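Local coordinates for protein glutathione S-transferase (Burkholderia xenovorans, PDB 2DSA) that probably conjugates glutathione to electrophilic substrates as a glutathione S-transferase, and reductively dechlorinates metabolites of polychlorinated biphenyls, at residues A[21-26]-A[75-80]. Residues are numbered along the deposited sequence; the frame is centred on the assembly and turned at random.
Sequences AGLNFE and DQVPGK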
loop_
_atom_site.group_PDB
_atom_site.type_symbol
_atom_site.label_atom_id
_atom_site.label_comp_id
_atom_site.label_asym_id
_atom_site.label_seq_id
_atom_site.Cartn_x
_atom_site.Cartn_y
_atom_site.Cartn_z
ATOM N N ALA A 21 5.015 -1.714 -21.256
ATOM C CA ALA A 21 4.263 -0.622 -21.854
ATOM C C ALA A 21 4.893 -0.139 -23.163
ATOM O O ALA A 21 4.217 0.488 -23.984
ATOM C CB ALA A 21 4.158 0.534 -20.880
ATOM N N GLY A 22 6.185 -0.410 -23.337
ATOM C CA GLY A 22 6.925 0.049 -24.516
ATOM C C GLY A 22 7.304 1.519 -24.493
ATOM O O GLY A 22 7.548 2.097 -25.549
ATOM N N LEU A 23 7.369 2.120 -23.300
ATOM C CA LEU A 23 7.623 3.564 -23.143
ATOM C C LEU A 23 9.113 3.907 -23.172
ATOM O O LEU A 23 9.957 3.053 -22.852
ATOM C CB LEU A 23 7.008 4.101 -21.840
ATOM C CG LEU A 23 5.494 4.018 -21.617
ATOM C CD1 LEU A 23 5.123 4.547 -20.242
ATOM C CD2 LEU A 23 4.696 4.752 -22.687
ATOM N N ASN A 24 9.425 5.151 -23.567
ATOM C CA ASN A 24 10.792 5.674 -23.518
ATOM C C ASN A 24 11.093 6.100 -22.099
ATOM O O ASN A 24 10.286 6.775 -21.474
ATOM C CB ASN A 24 10.984 6.922 -24.407
ATOM C CG ASN A 24 10.419 6.766 -25.815
ATOM O OD1 ASN A 24 10.628 5.742 -26.490
ATOM N ND2 ASN A 24 9.721 7.813 -26.281
ATOM N N PHE A 25 12.264 5.735 -21.596
ATOM C CA PHE A 25 12.677 6.155 -20.269
ATOM C C PHE A 25 14.168 5.975 -20.114
ATOM O O PHE A 25 14.794 5.236 -20.868
ATOM C CB PHE A 25 11.931 5.368 -19.168
ATOM C CG PHE A 25 12.251 3.896 -19.145
ATOM C CD1 PHE A 25 11.620 3.016 -20.031
ATOM C CD2 PHE A 25 13.175 3.388 -18.238
ATOM C CE1 PHE A 25 11.917 1.658 -20.024
ATOM C CE2 PHE A 25 13.477 2.030 -18.216
ATOM C CZ PHE A 25 12.843 1.164 -19.104
ATOM N N GLU A 26 14.706 6.636 -19.096
ATOM C CA GLU A 26 16.105 6.586 -18.756
ATOM C C GLU A 26 16.227 6.001 -17.342
ATOM O O GLU A 26 15.595 6.503 -16.422
ATOM C CB GLU A 26 16.661 8.019 -18.813
ATOM C CG GLU A 26 18.072 8.193 -18.269
ATOM C CD GLU A 26 18.515 9.651 -18.171
ATOM O OE1 GLU A 26 19.542 9.902 -17.494
ATOM O OE2 GLU A 26 17.846 10.537 -18.761
ATOM N N ASP A 75 -1.612 3.265 -17.261
ATOM C CA ASP A 75 -2.612 4.187 -17.815
ATOM C C ASP A 75 -2.111 4.932 -19.061
ATOM O O ASP A 75 -2.918 5.482 -19.806
ATOM C CB ASP A 75 -3.074 5.193 -16.756
ATOM C CG ASP A 75 -4.013 4.573 -15.715
ATOM O OD1 ASP A 75 -4.266 5.235 -14.688
ATOM O OD2 ASP A 75 -4.513 3.448 -15.930
ATOM N N GLN A 76 -0.793 4.935 -19.269
ATOM C CA GLN A 76 -0.187 5.540 -20.454
ATOM C C GLN A 76 -0.446 4.708 -21.704
ATOM O O GLN A 76 -0.498 5.253 -22.806
ATOM C CB GLN A 76 1.326 5.773 -20.269
ATOM C CG GLN A 76 1.706 6.656 -19.074
ATOM C CD GLN A 76 0.730 7.811 -18.827
ATOM O OE1 GLN A 76 0.642 8.757 -19.626
ATOM N NE2 GLN A 76 -0.007 7.739 -17.708
ATOM N N VAL A 77 -0.608 3.394 -21.540
ATOM C CA VAL A 77 -0.817 2.499 -22.684
ATOM C C VAL A 77 -2.023 1.567 -22.481
ATOM O O VAL A 77 -1.857 0.349 -22.353
ATOM C CB VAL A 77 0.470 1.687 -23.057
ATOM C CG1 VAL A 77 0.349 1.094 -24.458
ATOM C CG2 VAL A 77 1.721 2.559 -23.021
ATOM N N PRO A 78 -3.247 2.135 -22.479
ATOM C CA PRO A 78 -4.444 1.326 -22.198
ATOM C C PRO A 78 -4.648 0.164 -23.160
ATOM O O PRO A 78 -5.256 -0.842 -22.780
ATOM C CB PRO A 78 -5.597 2.325 -22.305
ATOM C CG PRO A 78 -5.031 3.520 -23.021
ATOM C CD PRO A 78 -3.580 3.556 -22.707
ATOM N N GLY A 79 -4.132 0.297 -24.386
ATOM C CA GLY A 79 -4.188 -0.779 -25.382
ATOM C C GLY A 79 -3.511 -2.057 -24.898
ATOM O O GLY A 79 -3.907 -3.167 -25.276
ATOM N N LYS A 80 -2.491 -1.899 -24.053
ATOM C CA LYS A 80 -1.748 -3.041 -23.539
ATOM C C LYS A 80 -2.431 -3.760 -22.369
ATOM O O LYS A 80 -2.054 -4.888 -22.036
ATOM C CB LYS A 80 -0.292 -2.661 -23.279
ATOM C CG LYS A 80 0.505 -2.683 -24.593
ATOM C CD LYS A 80 1.902 -2.145 -24.477
ATOM C CE LYS A 80 2.564 -2.099 -25.854
ATOM N NZ LYS A 80 3.105 -3.434 -26.294
#
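V77 meets A21 and L23 mainly through one methyl group, CG2. This carbon lies 3.8 Å from A21 CB and 3.7 Å from L23 CD2, and is also 3.4 Å from A21 O, a van der Waals approach to the carbonyl. A valine chi1 of -164° sets CG1 anti to the backbone N and CG2 anti to the carbonyl carbon, which directs CG2 toward A21 and L23. The side chains of L23 and V77 lie alongside each other pointing opposite ways; Q76 runs roughly perpendicular to the leucine. The other leucine methyl, CD1, reaches the aliphatic base of the glutamine, 4.0 Å from Q76 CB. The glutamine chain then bends at chi2 (-37°), turning its amide away from the leucine, and NE2 is hydrogen-bonded to Y72 O one helical turn back.

K80 contributes methylenes: its CD lies 3.5 Å from A21 O. V77 and K80 therefore both contact the A21 carbonyl through carbon atoms. K80 N is hydrogen-bonded to V77 O (2.9 Å), which closes the 3-10 turn following helix 66-76.

In 21-26, G22 has positive phi (77°) and is the C' residue of a Schellman motif, with L23 N bonded to L18 O and G22 N to R19 O. This turn ends helix 12-21 and sends the chain toward strand 26-31, while L23 also packs on L18. Just before the touching residues, D75 forms a salt bridge from OD2 to R91, and its OD1 is hydrogen-bonded to N86 and to Y92 OH of the second subunit. The contact buries 201 Å² in total, and joins the C-terminal ends of two helices in the thioredoxin-like N-terminal domain of the glutathione S-transferase fold.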